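Local atomic coordinates of MW1564 protein (Staphylococcus aureus, PDB entry 3NTV), a protein that probably transfers methyl groups from S-adenosylmethionine to oxygen atoms of its substrates, as a putative caffeoyl-CoA O-methyltransferase with a Rossmann fold. Residues Thr174-Val177 with Leu178-Phe182; Val189-Arg192 with Asn193-Gln196. All coordinates share one frame; numbering follows the deposited sequence. Where two conformers were deposited one is given.

Contact 1: Thr174-Val177 with Leu178-Phe182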
ATOM      1  N   THR A 174      -2.167  -2.565  10.694  1.00 11.46           N
ATOM      2  CA  THR A 174      -3.455  -2.992  11.258  1.00 11.20           C
ATOM      3  C   THR A 174      -4.360  -3.478  10.141  1.00 15.11           C
ATOM      4  O   THR A 174      -4.719  -2.700   9.242  1.00 14.59           O
ATOM      5  CB  THR A 174      -4.170  -1.893  12.080  1.00 16.37           C
ATOM      6  OG1 THR A 174      -3.282  -1.281  13.020  1.00 15.94           O
ATOM      7  CG2 THR A 174      -5.370  -2.451  12.829  1.00 15.71           C
ATOM      8  N   ASP A 175      -4.764  -4.749  10.225  1.00 12.16           N
ATOM      9  CA  ASP A 175      -5.710  -5.325   9.279  1.00 13.65           C
ATOM     10  C   ASP A 175      -7.134  -5.120   9.782  1.00 16.86           C
ATOM     11  O   ASP A 175      -7.343  -4.879  10.974  1.00 16.00           O
ATOM     12  CB  ASP A 175      -5.442  -6.830   9.083  1.00 15.59           C
ATOM     13  CG  ASP A 175      -6.016  -7.418   7.804  1.00 23.46           C
ATOM     14  OD1 ASP A 175      -6.508  -6.635   6.949  1.00 22.43           O
ATOM     15  OD2 ASP A 175      -6.012  -8.653   7.672  1.00 28.86           O
ATOM     16  N   ASN A 176      -8.107  -5.240   8.866  1.00 14.18           N
ATOM     17  CA  ASN A 176      -9.522  -5.222   9.190  1.00 14.57           C
ATOM     18  C   ASN A 176     -10.030  -3.909   9.760  1.00 17.39           C
ATOM     19  O   ASN A 176     -10.956  -3.902  10.568  1.00 16.46           O
ATOM     20  CB  ASN A 176      -9.852  -6.428  10.085  1.00 17.16           C
ATOM     21  CG  ASN A 176     -11.229  -7.001   9.909  1.00 20.14           C
ATOM     22  OD1 ASN A 176     -11.929  -6.753   8.916  1.00 18.67           O
ATOM     23  ND2 ASN A 176     -11.634  -7.768  10.892  1.00 22.64           N
ATOM     24  N   VAL A 177      -9.484  -2.790   9.268  1.00 15.39           N
ATOM     25  CA  VAL A 177      -9.903  -1.448   9.710  1.00 16.48           C
ATOM     26  C   VAL A 177     -11.266  -1.034   9.111  1.00 21.71           C
ATOM     27  O   VAL A 177     -11.830  -0.019   9.523  1.00 21.48           O
ATOM     28  CB  VAL A 177      -8.807  -0.359   9.614  1.00 19.74           C
ATOM     29  CG1 VAL A 177      -7.640  -0.680  10.545  1.00 19.54           C
ATOM     30  CG2 VAL A 177      -8.335  -0.170   8.177  1.00 19.27           C
ATOM     31  N   LEU A 178     -11.810  -1.847   8.187  1.00 18.32           N
ATOM     32  CA  LEU A 178     -13.163  -1.633   7.641  1.00 19.26           C
ATOM     33  C   LEU A 178     -14.130  -2.735   8.124  1.00 24.10           C
ATOM     34  O   LEU A 178     -15.258  -2.797   7.644  1.00 24.26           O
ATOM     35  CB  LEU A 178     -13.146  -1.591   6.089  1.00 19.62           C
ATOM     36  CG  LEU A 178     -12.449  -0.389   5.421  1.00 23.25           C
ATOM     37  CD1 LEU A 178     -12.441  -0.555   3.922  1.00 23.61           C
ATOM     38  CD2 LEU A 178     -13.138   0.933   5.760  1.00 24.00           C
ATOM     39  N   TYR A 179     -13.709  -3.580   9.106  1.00 20.05           N
ATOM     40  CA  TYR A 179     -14.480  -4.736   9.596  1.00 19.52           C
ATOM     41  C   TYR A 179     -15.171  -5.484   8.455  1.00 22.21           C
ATOM     42  O   TYR A 179     -16.400  -5.499   8.348  1.00 21.39           O
ATOM     43  CB  TYR A 179     -15.434  -4.470  10.805  1.00 20.51           C
ATOM     44  CG  TYR A 179     -15.846  -5.788  11.450  1.00 22.32           C
ATOM     45  CD1 TYR A 179     -17.158  -6.252  11.368  1.00 24.38           C
ATOM     46  CD2 TYR A 179     -14.887  -6.655  11.977  1.00 22.40           C
ATOM     47  CE1 TYR A 179     -17.512  -7.521  11.837  1.00 24.35           C
ATOM     48  CE2 TYR A 179     -15.232  -7.916  12.459  1.00 22.24           C
ATOM     49  CZ  TYR A 179     -16.547  -8.337  12.409  1.00 31.16           C
ATOM     50  OH  TYR A 179     -16.860  -9.579  12.916  1.00 29.37           O
ATOM     51  N   HIS A 180     -14.362  -5.990   7.514  1.00 20.54           N
ATOM     52  CA  HIS A 180     -14.825  -6.760   6.357  1.00 21.11           C
ATOM     53  C   HIS A 180     -15.738  -5.959   5.409  1.00 26.43           C
ATOM     54  O   HIS A 180     -16.458  -6.550   4.601  1.00 27.72           O
ATOM     55  CB  HIS A 180     -15.491  -8.071   6.829  1.00 21.24           C
ATOM     56  CG  HIS A 180     -14.682  -8.847   7.820  1.00 24.28           C
ATOM     57  ND1 HIS A 180     -13.532  -9.527   7.444  1.00 25.47           N
ATOM     58  CD2 HIS A 180     -14.896  -9.047   9.139  1.00 25.08           C
ATOM     59  CE1 HIS A 180     -13.095 -10.118   8.544  1.00 24.26           C
ATOM     60  NE2 HIS A 180     -13.881  -9.850   9.590  1.00 24.51           N
ATOM     61  N   GLY A 181     -15.703  -4.633   5.528  1.00 23.32           N
ATOM     62  CA  GLY A 181     -16.523  -3.734   4.724  1.00 23.79           C
ATOM     63  C   GLY A 181     -17.821  -3.326   5.390  1.00 27.81           C
ATOM     64  O   GLY A 181     -18.597  -2.570   4.802  1.00 28.58           O
ATOM     65  N   PHE A 182     -18.061  -3.805   6.626  1.00 23.91           N
ATOM     66  CA  PHE A 182     -19.291  -3.502   7.371  1.00 22.97           C
ATOM     67  C   PHE A 182     -19.377  -2.127   7.968  1.00 26.26           C
ATOM     68  O   PHE A 182     -20.482  -1.725   8.316  1.00 24.24           O
ATOM     69  CB  PHE A 182     -19.547  -4.527   8.480  1.00 24.26           C
ATOM     70  CG  PHE A 182     -19.998  -5.878   8.001  1.00 26.52           C
ATOM     71  CD1 PHE A 182     -21.244  -6.041   7.400  1.00 31.06           C
ATOM     72  CD2 PHE A 182     -19.237  -7.010   8.255  1.00 28.56           C
ATOM     73  CE1 PHE A 182     -21.671  -7.300   6.976  1.00 32.27           C
ATOM     74  CE2 PHE A 182     -19.674  -8.270   7.850  1.00 32.14           C
ATOM     75  CZ  PHE A 182     -20.884  -8.405   7.207  1.00 31.20           C
TER
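The side-chain oxygen OD1 of N176 accepts a hydrogen bond from the backbone N of H180, at 2.9 Å. This bond sits just past the C-terminal end of strand 170-175, an inner strand of the Rossmann-type sheet. Here the chain leaves the strand in a type I beta turn from N176 to Y179. The N-H...OD1 angle is 130°, so the bond is bent, and the H180 nitrogen is tilted 18° from the carbonyl plane of the N176 amide. The same OD1 also lies over the centre of the H180 ring, 3.4 Å above its plane. H180 CG is anti to its carbonyl carbon (chi1 -49°), which folds the imidazole back over the amide oxygen. The turn is closed by the backbone bond from Y179 N to N176 O, at 3.1 Å.

N176 and Y179 lie side by side and point the same way. N176 ND2 approaches the Y179 ring obliquely, 3.6 Å from Y179 CD2. H180 CD2 stands over one face of the Y179 ring, offset toward its rim. N176 ND2 has a weak hydrogen bond to D149, at the end of the neighbouring strand 143-149, and H180 ND1 has a weak one to D223. In this family the C-terminal ends of the parallel strands line the cofactor and metal site, and the position of N176 is consistent with a place near it. On the strand side, N176 N makes a weak bond of 2.9 Å to D175 OD1.

Contact 2: Val189-Arg192 with Asn193-Gln196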
ATOM      1  N   VAL A 189     -27.600  -3.947  10.764  1.00 25.10           N
ATOM      2  CA  VAL A 189     -28.854  -4.066  11.529  1.00 24.65           C
ATOM      3  C   VAL A 189     -29.223  -5.550  11.779  1.00 29.85           C
ATOM      4  O   VAL A 189     -30.030  -5.842  12.656  1.00 30.36           O
ATOM      5  CB  VAL A 189     -30.053  -3.320  10.863  1.00 27.14           C
ATOM      6  CG1 VAL A 189     -29.826  -1.815  10.830  1.00 27.01           C
ATOM      7  CG2 VAL A 189     -30.362  -3.858   9.463  1.00 25.78           C
ATOM      8  N   ARG A 190     -28.640  -6.469  10.999  1.00 27.09           N
ATOM      9  CA  ARG A 190     -28.922  -7.906  11.077  1.00 26.86           C
ATOM     10  C   ARG A 190     -28.177  -8.634  12.185  1.00 31.40           C
ATOM     11  O   ARG A 190     -28.626  -9.702  12.603  1.00 32.14           O
ATOM     12  CB  ARG A 190     -28.643  -8.581   9.736  1.00 27.80           C
ATOM     13  CG  ARG A 190     -29.574  -8.117   8.618  1.00 35.55           C
ATOM     14  CD  ARG A 190     -28.987  -8.430   7.271  1.00 36.93           C
ATOM     15  NE  ARG A 190     -29.900  -8.056   6.198  1.00 34.28           N
ATOM     16  CZ  ARG A 190     -29.546  -7.936   4.924  1.00 45.40           C
ATOM     17  NH1 ARG A 190     -28.293  -8.162   4.551  1.00 33.92           N
ATOM     18  NH2 ARG A 190     -30.444  -7.592   4.011  1.00 37.44           N
ATOM     19  N   SER A 191     -27.048  -8.076  12.666  1.00 25.99           N
ATOM     20  CA  SER A 191     -26.265  -8.760  13.694  1.00 24.33           C
ATOM     21  C   SER A 191     -25.735  -7.877  14.807  1.00 26.66           C
ATOM     22  O   SER A 191     -24.954  -6.958  14.545  1.00 24.93           O
ATOM     23  CB  SER A 191     -25.112  -9.523  13.046  1.00 25.68           C
ATOM     24  OG  SER A 191     -24.196 -10.011  14.015  1.00 27.19           O
ATOM     25  N   ARG A 192     -26.081  -8.214  16.063  1.00 23.98           N
ATOM     26  CA  ARG A 192     -25.559  -7.497  17.227  1.00 24.39           C
ATOM     27  C   ARG A 192     -24.030  -7.606  17.302  1.00 26.54           C
ATOM     28  O   ARG A 192     -23.363  -6.603  17.595  1.00 25.60           O
ATOM     29  CB  ARG A 192     -26.198  -8.001  18.529  1.00 26.57           C
ATOM     30  CG  ARG A 192     -25.894  -7.100  19.723  1.00 38.81           C
ATOM     31  CD  ARG A 192     -26.359  -7.712  21.030  1.00 49.24           C
ATOM     32  NE  ARG A 192     -26.342  -6.726  22.110  1.00 62.17           N
ATOM     33  CZ  ARG A 192     -25.334  -6.559  22.960  1.00 80.96           C
ATOM     34  NH1 ARG A 192     -24.253  -7.325  22.877  1.00 70.10           N
ATOM     35  NH2 ARG A 192     -25.402  -5.632  23.906  1.00 71.03           N
ATOM     36  N   ASN A 193     -23.486  -8.817  17.036  1.00 23.88           N
ATOM     37  CA  ASN A 193     -22.043  -9.053  17.077  0.50 24.05           C
ATOM     38  C   ASN A 193     -21.311  -8.170  16.049  1.00 26.43           C
ATOM     39  O   ASN A 193     -20.298  -7.556  16.376  1.00 24.47           O
ATOM     40  CB  ASN A 193     -21.735 -10.541  16.881  0.50 25.93           C
ATOM     41  CG  ASN A 193     -22.292 -11.436  17.973  0.50 48.50           C
ATOM     42  OD1 ASN A 193     -23.039 -12.382  17.710  0.50 44.95           O
ATOM     43  ND2 ASN A 193     -21.938 -11.172  19.223  0.50 40.26           N
ATOM     44  N   VAL A 194     -21.866  -8.054  14.837  1.00 22.12           N
ATOM     45  CA  VAL A 194     -21.274  -7.205  13.782  1.00 21.29           C
ATOM     46  C   VAL A 194     -21.301  -5.743  14.231  1.00 23.81           C
ATOM     47  O   VAL A 194     -20.288  -5.066  14.137  1.00 21.29           O
ATOM     48  CB  VAL A 194     -21.939  -7.434  12.403  1.00 24.58           C
ATOM     49  CG1 VAL A 194     -21.470  -6.403  11.379  1.00 24.09           C
ATOM     50  CG2 VAL A 194     -21.645  -8.841  11.906  1.00 24.28           C
ATOM     51  N   ARG A 195     -22.422  -5.283  14.829  1.00 20.98           N
ATOM     52  CA  ARG A 195     -22.485  -3.910  15.354  1.00 20.53           C
ATOM     53  C   ARG A 195     -21.443  -3.631  16.417  1.00 22.05           C
ATOM     54  O   ARG A 195     -20.793  -2.580  16.374  1.00 21.36           O
ATOM     55  CB  ARG A 195     -23.888  -3.580  15.885  1.00 19.35           C
ATOM     56  CG  ARG A 195     -24.889  -3.504  14.754  1.00 20.97           C
ATOM     57  CD  ARG A 195     -26.237  -2.945  15.194  1.00 26.07           C
ATOM     58  NE  ARG A 195     -26.883  -3.714  16.270  1.00 24.20           N
ATOM     59  CZ  ARG A 195     -27.683  -4.760  16.081  1.00 37.16           C
ATOM     60  NH1 ARG A 195     -27.900  -5.228  14.858  1.00 26.47           N
ATOM     61  NH2 ARG A 195     -28.257  -5.360  17.118  1.00 32.09           N
ATOM     62  N   GLN A 196     -21.244  -4.577  17.351  1.00 19.66           N
ATOM     63  CA  GLN A 196     -20.253  -4.428  18.423  1.00 19.75           C
ATOM     64  C   GLN A 196     -18.839  -4.332  17.815  1.00 22.95           C
ATOM     65  O   GLN A 196     -18.043  -3.505  18.252  1.00 21.86           O
ATOM     66  CB  GLN A 196     -20.315  -5.615  19.389  1.00 21.59           C
ATOM     67  CG  GLN A 196     -21.557  -5.624  20.273  1.00 35.79           C
ATOM     68  CD  GLN A 196     -21.540  -6.826  21.177  1.00 55.75           C
ATOM     69  OE1 GLN A 196     -21.867  -7.948  20.775  1.00 48.77           O
ATOM     70  NE2 GLN A 196     -21.117  -6.622  22.410  1.00 54.04           N
TER
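S191 and N193 meet at the start of helix 192-209, where S191 occupies the N-cap position. N193 CB lies 3.8 Å from S191 OG.

V194 follows and makes the capping bond. Its N donates to S191 OG at 3.2 Å, with a nearly straight N-H...OG angle of 166°. S191 OG is placed there by a first torsion of 170°, which sets it beside its own carbonyl carbon. V194 also adds a nonpolar touch. Its CG2 packs against S191 CB at 3.7 Å.

R195 is tied back twice. Its N donates to S191 O at 3.0 Å, the first regular helical bond of this turn. Its side chain bends at chi3 (-58°) and turns back beside the N-terminal end of the helix. One face of the guanidinium lies over R192 CA, which is 3.4 Å above the plane and offset toward the rim of the group. NH1 is hydrogen-bonded to I188 O, from the residue just before V189.

Q196 closes the turn, with its N bonded to R192 O at 2.9 Å. Its amide comes near the guanidinium of R192, the two side chains crossing obliquely. R192 NH1 is 3.2 Å from Q196 CD. The R192 chain is extended from CG to NE and crosses R195 at about a right angle.

The cap satisfies the N-H of V194, which has no preceding helical carbonyl to bond. The R195 guanidinium lies at the N-terminal end of the helix, where the dipole would probably disfavour a positive charge. The bond to I188 O may offset part of this, and it ties the incoming loop to the helix.

In the fold
Contact 1 comes first along the chain, where strand 170-175 ends. Contact 2 follows, where the same connection enters helix 192-209. Their centres are about 14 Å apart, on the same side of the chain's centre. Contact 1 is mostly buried, about 11 Å from that centre. Contact 2 is at the surface, about 23 Å away. They touch through V194, whose CG1 packs on F182 CG at 3.7 Å and on Y179 CE1 at 4.1 Å. The loop between strand and helix thus folds back on the first turn of the helix. This joins an inner strand of the sheet to helix 192-209. L178 packs on L29 of the second subunit, and G181 O makes a weak hydrogen bond to N25 of that subunit.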